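Local atomic coordinates of thiol transferase (Phanerochaete chrysosporium, PDB entry 4F0B), a protein that probably acts as a glutathione transferase of the Ure2p type, with a GST fold whose pocket binds oxidized glutathione disulfide. Residues P22-E27 and G174-A179; I87-A92 and S113-W118. One frame throughout, in Å; residues are numbered along the deposited sequence. Where two conformers were deposited one is given.

Contact 1. Residues P22-E27 and G174-A179; sequences PAILLE and GTYGIA
The N-terminal cap of helix 178-187, a helix of the all-helical C-terminal domain in this glutathione transferase fold, is packed here against helix 20-33 of the thioredoxin-like domain. Gly177 holds the N-cap position, and its backbone N is hydrogen-bonded to OD2 of Asp180, three residues on. Tyr176, just before the cap, touches Ile181 beyond it, the pairing of a hydrophobic staple, so the chain is closed over the start of the helix. Helix 20-33 meets this start through Ile24 and Leu25.

Ile178, the first residue after the cap, directs its CG2 branch at the fork of Leu25, 3.9 Å from Leu25 CD2. Leu25 CD1 is almost as close, 4.0 Å from Ile178 CG2, so this one methyl bears on both methyls of the leucine while the two side chains cross obliquely. Leu25 has CG anti to its backbone N (chi1 180°), which swings both methyls forward, although its CB does not point directly at the facing segment. In Ile178, CG1 lies between the backbone N and the carbonyl carbon (chi1 58°), a placement that puts CG2 beside N and turns it to the leucine.

Tyr176 reaches helix 20-33 at Ile24. Its side chain crosses that of Ile24 at about a right angle, and the hydroxyl oxygen rather than a ring carbon makes the nearest approach. The polar need of that buried hydroxyl is met by a hydrogen bond to OE2 of Glu28, one residue past the segment, while Arg213 makes a cation-pi contact with the ring. Helix 214-222 adds Val216 against both Ile24 and Tyr176. Against Ile24 itself the hydroxyl makes a van der Waals contact alone, with Tyr176 OH 3.8 Å from Ile24 CG2.

Contact 2. Residues I87-A92 and S113-W118; sequences ILLYLA and SEELQW
Leu89 and Leu116 both carry CG anti to their carbonyl carbon (chi1 -72° and -68°), and these torsions bring their forked ends together between helix 84-95 and helix 109-139. The two helices belong to the two halves of the glutathione transferase fold: the first is the last helix of the thioredoxin-like domain, the second the long opening helix of the helical domain. Their backbones stay well apart, with Leu89 CA and Leu116 CA 8.9 Å from each other, so side chains alone bridge the gap.

The two leucines cross at about a right angle. CD2 of Leu116 is the methyl that does the touching, 3.7 Å from Leu89 CD1 and 4.0 Å from Leu89 CD2, and is thus set against both prongs of the opposing fork. The CB of Leu89 is directed toward the facing helix, whereas Leu116 sets off obliquely from its own and reaches Leu89 with CD2. Phe120 of the second subunit also packs on Leu89, which ties this interdomain seam to the dimer interface.

Glu115, modelled in two conformers, stretches out beside Leu89, the two side chains sliding past each other in opposite directions. Glu115 is buried, and in the conformer described OE2 accepts a hydrogen bond from the backbone N of Arg103, in the connection between the two domains.

On helix 109-139, Gln117 NE2 donates to Ser113 OG one turn back at 3.0 Å, with the hydroxyl oxygen 18° out of the amide plane. The same amide faces the partner chain, where its OE1 is hydrogen-bonded to N of Phe82 of the second subunit. Back at the seam, the Glu115 conformer just described sets OE1 3.4 Å from Leu89 CD2, a carboxylate oxygen against a methyl.

Contact 2 is nested within contact 1 along the chain, the segments running 22-27, 87-92, 113-118 and 174-179. Each contact joins the thioredoxin-like domain to the helical domain, and their centres lie 10 Å apart in one buried interdomain core. Helix 84-95 connects them: Leu25 CD2 packs 3.6 Å from Leu88 O, and Ile178 CD1 sits 3.7 Å from Leu89 CD2. Ile178 thus touches helix 20-33 with one branch and helix 84-95 with the other, whose CD1 also packs against Glu115 of helix 109-139 in the conformer described. Contact 1 involves no other chain, whereas contact 2 borders the second subunit, so the packing of the two domains is continuous with that of the dimer.

Contact 1. Residues P22-E27 and G174-A179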
loop_
_atom_site.group_PDB
_atom_site.type_symbol
_atom_site.label_atom_id
_atom_site.label_comp_id
_atom_site.label_asym_id
_atom_site.label_seq_id
_atom_site.Cartn_x
_atom_site.Cartn_y
_atom_site.Cartn_z
ATOM N N PRO A 22 -9.867 -8.181 -7.365
ATOM C CA PRO A 22 -11.116 -8.409 -6.613
ATOM C C PRO A 22 -12.029 -9.423 -7.280
ATOM O O PRO A 22 -12.767 -10.118 -6.571
ATOM C CB PRO A 22 -11.774 -7.017 -6.567
ATOM C CG PRO A 22 -10.605 -6.017 -6.823
ATOM C CD PRO A 22 -9.758 -6.778 -7.844
ATOM N N ALA A 23 -12.012 -9.515 -8.609
ATOM C CA ALA A 23 -12.862 -10.488 -9.307
ATOM C C ALA A 23 -12.396 -11.912 -9.001
ATOM O O ALA A 23 -13.207 -12.815 -8.827
ATOM C CB ALA A 23 -12.895 -10.222 -10.822
ATOM N N ILE A 24 -11.086 -12.101 -8.932
ATOM C CA ILE A 24 -10.546 -13.389 -8.513
ATOM C C ILE A 24 -11.057 -13.761 -7.113
ATOM O O ILE A 24 -11.593 -14.856 -6.937
ATOM C CB ILE A 24 -9.024 -13.387 -8.553
ATOM C CG1 ILE A 24 -8.534 -13.338 -10.005
ATOM C CG2 ILE A 24 -8.481 -14.634 -7.801
ATOM C CD1 ILE A 24 -7.007 -13.060 -10.135
ATOM N N LEU A 25 -10.949 -12.851 -6.146
ATOM C CA LEU A 25 -11.472 -13.174 -4.836
ATOM C C LEU A 25 -12.983 -13.444 -4.853
ATOM O O LEU A 25 -13.434 -14.397 -4.227
ATOM C CB LEU A 25 -11.124 -12.077 -3.840
ATOM C CG LEU A 25 -11.655 -12.357 -2.425
ATOM C CD1 LEU A 25 -11.113 -13.638 -1.818
ATOM C CD2 LEU A 25 -11.324 -11.156 -1.555
ATOM N N LEU A 26 -13.764 -12.621 -5.568
ATOM C CA LEU A 26 -15.211 -12.866 -5.645
ATOM C C LEU A 26 -15.496 -14.266 -6.174
ATOM O O LEU A 26 -16.363 -14.966 -5.654
ATOM C CB LEU A 26 -15.878 -11.804 -6.522
ATOM C CG LEU A 26 -15.965 -10.432 -5.832
ATOM C CD1 LEU A 26 -16.181 -9.326 -6.851
ATOM C CD2 LEU A 26 -17.102 -10.446 -4.810
ATOM N N GLU A 27 -14.773 -14.706 -7.201
ATOM C CA GLU A 27 -15.006 -16.052 -7.720
ATOM C C GLU A 27 -14.518 -17.146 -6.759
ATOM O O GLU A 27 -15.154 -18.197 -6.661
ATOM C CB GLU A 27 -14.363 -16.217 -9.106
ATOM C CG GLU A 27 -15.042 -15.415 -10.224
ATOM C CD GLU A 27 -16.480 -15.857 -10.469
ATOM O OE1 GLU A 27 -16.822 -17.064 -10.313
ATOM O OE2 GLU A 27 -17.318 -15.009 -10.855
ATOM N N GLY A 174 1.544 -19.639 3.624
ATOM C CA GLY A 174 1.219 -21.048 3.888
ATOM C C GLY A 174 0.084 -21.523 3.011
ATOM O O GLY A 174 0.269 -22.280 2.050
ATOM N N THR A 175 -1.132 -21.099 3.369
ATOM C CA THR A 175 -2.312 -21.372 2.551
ATOM C C THR A 175 -2.595 -20.211 1.619
ATOM O O THR A 175 -2.345 -19.030 1.938
ATOM C CB THR A 175 -3.549 -21.612 3.443
ATOM O OG1 THR A 175 -3.689 -20.510 4.351
ATOM C CG2 THR A 175 -3.372 -22.897 4.257
ATOM N N TYR A 176 -3.134 -20.541 0.451
ATOM C CA TYR A 176 -3.519 -19.548 -0.562
ATOM C C TYR A 176 -4.536 -18.563 -0.026
ATOM O O TYR A 176 -5.528 -18.943 0.590
ATOM C CB TYR A 176 -4.112 -20.295 -1.744
ATOM C CG TYR A 176 -4.776 -19.461 -2.813
ATOM C CD1 TYR A 176 -4.016 -18.746 -3.747
ATOM C CD2 TYR A 176 -6.159 -19.424 -2.924
ATOM C CE1 TYR A 176 -4.628 -18.012 -4.757
ATOM C CE2 TYR A 176 -6.773 -18.692 -3.944
ATOM C CZ TYR A 176 -6.007 -18.018 -4.848
ATOM O OH TYR A 176 -6.618 -17.323 -5.851
ATOM N N GLY A 177 -4.274 -17.286 -0.259
ATOM C CA GLY A 177 -5.223 -16.288 0.212
ATOM C C GLY A 177 -4.981 -14.941 -0.417
ATOM O O GLY A 177 -4.318 -14.810 -1.456
ATOM N N ILE A 178 -5.581 -13.930 0.212
ATOM C CA ILE A 178 -5.615 -12.600 -0.397
ATOM C C ILE A 178 -4.244 -11.973 -0.634
ATOM O O ILE A 178 -4.113 -11.185 -1.580
ATOM C CB ILE A 178 -6.542 -11.620 0.336
ATOM C CG1 ILE A 178 -6.147 -11.448 1.810
ATOM C CG2 ILE A 178 -8.006 -12.098 0.198
ATOM C CD1 ILE A 178 -6.981 -10.351 2.533
ATOM N N ALA A 179 -3.216 -12.321 0.151
ATOM C CA ALA A 179 -1.888 -11.824 -0.176
ATOM C C ALA A 179 -1.363 -12.381 -1.491
ATOM O O ALA A 179 -0.745 -11.639 -2.274
ATOM C CB ALA A 179 -0.907 -12.110 0.927
#

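Contact 2. Residues I87-A92 and S113-W118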
loop_
_atom_site.group_PDB
_atom_site.type_symbol
_atom_site.label_atom_id
_atom_site.label_comp_id
_atom_site.label_asym_id
_atom_site.label_seq_id
_atom_site.Cartn_x
_atom_site.Cartn_y
_atom_site.Cartn_z
ATOM N N ILE A 87 -10.037 -3.488 -0.865
ATOM C CA ILE A 87 -11.199 -4.231 -1.385
ATOM C C ILE A 87 -11.093 -5.721 -1.002
ATOM O O ILE A 87 -12.073 -6.318 -0.521
ATOM C CB ILE A 87 -11.295 -4.091 -2.896
ATOM C CG1 ILE A 87 -11.579 -2.618 -3.271
ATOM C CG2 ILE A 87 -12.403 -5.014 -3.442
ATOM C CD1 ILE A 87 -11.322 -2.286 -4.744
ATOM N N LEU A 88 -9.882 -6.282 -1.172
ATOM C CA LEU A 88 -9.689 -7.689 -0.793
ATOM C C LEU A 88 -9.976 -7.888 0.692
ATOM O O LEU A 88 -10.653 -8.840 1.090
ATOM C CB LEU A 88 -8.255 -8.127 -1.136
ATOM C CG LEU A 88 -7.925 -8.120 -2.628
ATOM C CD1 LEU A 88 -6.448 -8.480 -2.844
ATOM C CD2 LEU A 88 -8.735 -9.142 -3.421
ATOM N N LEU A 89 -9.434 -7.006 1.523
ATOM C CA LEU A 89 -9.661 -7.101 2.975
ATOM C C LEU A 89 -11.148 -6.949 3.340
ATOM O O LEU A 89 -11.655 -7.687 4.174
ATOM C CB LEU A 89 -8.817 -6.053 3.707
ATOM C CG LEU A 89 -7.322 -6.423 3.701
ATOM C CD1 LEU A 89 -6.523 -5.169 3.969
ATOM C CD2 LEU A 89 -7.050 -7.425 4.786
ATOM N N TYR A 90 -11.835 -5.992 2.722
ATOM C CA TYR A 90 -13.258 -5.798 2.987
ATOM C C TYR A 90 -14.085 -7.027 2.618
ATOM O O TYR A 90 -14.937 -7.478 3.377
ATOM C CB TYR A 90 -13.780 -4.626 2.156
ATOM C CG TYR A 90 -15.245 -4.350 2.401
ATOM C CD1 TYR A 90 -15.649 -3.516 3.453
ATOM C CD2 TYR A 90 -16.241 -4.945 1.613
ATOM C CE1 TYR A 90 -17.013 -3.284 3.698
ATOM C CE2 TYR A 90 -17.594 -4.719 1.855
ATOM C CZ TYR A 90 -17.978 -3.893 2.902
ATOM O OH TYR A 90 -19.333 -3.659 3.135
ATOM N N LEU A 91 -13.842 -7.547 1.417
ATOM C CA LEU A 91 -14.617 -8.692 0.960
ATOM C C LEU A 91 -14.328 -9.900 1.830
ATOM O O LEU A 91 -15.254 -10.670 2.161
ATOM C CB LEU A 91 -14.310 -8.996 -0.509
ATOM C CG LEU A 91 -14.842 -7.980 -1.530
ATOM C CD1 LEU A 91 -14.308 -8.306 -2.915
ATOM C CD2 LEU A 91 -16.377 -7.988 -1.546
ATOM N N ALA A 92 -13.073 -10.079 2.212
ATOM C CA ALA A 92 -12.760 -11.172 3.130
ATOM C C ALA A 92 -13.493 -11.013 4.457
ATOM O O ALA A 92 -14.085 -11.977 4.954
ATOM C CB ALA A 92 -11.252 -11.285 3.343
ATOM N N SER A 113 -1.735 -9.594 11.008
ATOM C CA SER A 113 -0.663 -8.631 10.762
ATOM C C SER A 113 0.252 -9.057 9.615
ATOM O O SER A 113 0.572 -8.259 8.753
ATOM C CB SER A 113 0.144 -8.410 12.025
ATOM O OG SER A 113 1.222 -7.506 11.732
ATOM N N GLU A 114 0.652 -10.332 9.577
ATOM C CA GLU A 114 1.494 -10.768 8.479
ATOM C C GLU A 114 0.817 -10.588 7.131
ATOM O O GLU A 114 1.465 -10.195 6.143
ATOM C CB GLU A 114 1.943 -12.217 8.641
ATOM C CG GLU A 114 2.860 -12.472 9.829
ATOM C CD GLU A 114 3.449 -13.874 9.758
ATOM O OE1 GLU A 114 3.083 -14.694 10.626
ATOM O OE2 GLU A 114 4.250 -14.166 8.821
ATOM N N GLU A 115 -0.478 -10.909 7.067
ATOM C CA GLU A 115 -1.220 -10.686 5.849
ATOM C C GLU A 115 -1.202 -9.199 5.451
ATOM O O GLU A 115 -0.953 -8.887 4.281
ATOM C CB GLU A 115 -2.634 -11.229 6.051
ATOM C CG GLU A 115 -3.544 -11.011 4.873
ATOM C CD GLU A 115 -4.945 -11.279 5.265
ATOM O OE1 GLU A 115 -5.630 -10.323 5.706
ATOM O OE2 GLU A 115 -5.344 -12.453 5.234
ATOM N N LEU A 116 -1.457 -8.293 6.396
ATOM C CA LEU A 116 -1.356 -6.853 6.113
ATOM C C LEU A 116 0.046 -6.469 5.646
ATOM O O LEU A 116 0.209 -5.700 4.705
ATOM C CB LEU A 116 -1.692 -6.007 7.343
ATOM C CG LEU A 116 -3.144 -6.028 7.815
ATOM C CD1 LEU A 116 -3.267 -5.148 9.044
ATOM C CD2 LEU A 116 -4.071 -5.515 6.697
ATOM N N GLN A 117 1.072 -7.016 6.287
ATOM C CA GLN A 117 2.434 -6.650 5.892
ATOM C C GLN A 117 2.697 -7.029 4.442
ATOM O O GLN A 117 3.266 -6.217 3.679
ATOM C CB GLN A 117 3.440 -7.347 6.815
ATOM C CG GLN A 117 3.354 -6.882 8.272
ATOM C CD GLN A 117 4.274 -7.684 9.137
ATOM O OE1 GLN A 117 5.461 -7.809 8.856
ATOM N NE2 GLN A 117 3.724 -8.268 10.222
ATOM N N TRP A 118 2.313 -8.245 4.031
ATOM C CA TRP A 118 2.548 -8.644 2.636
ATOM C C TRP A 118 1.654 -7.920 1.636
ATOM O O TRP A 118 2.109 -7.605 0.535
ATOM C CB TRP A 118 2.549 -10.181 2.487
ATOM C CG TRP A 118 3.785 -10.767 3.107
ATOM C CD1 TRP A 118 3.902 -11.273 4.361
ATOM C CD2 TRP A 118 5.103 -10.830 2.520
ATOM N NE1 TRP A 118 5.214 -11.686 4.590
ATOM C CE2 TRP A 118 5.961 -11.397 3.477
ATOM C CE3 TRP A 118 5.620 -10.476 1.286
ATOM C CZ2 TRP A 118 7.328 -11.615 3.225
ATOM C CZ3 TRP A 118 6.974 -10.686 1.037
ATOM C CH2 TRP A 118 7.797 -11.256 2.004
#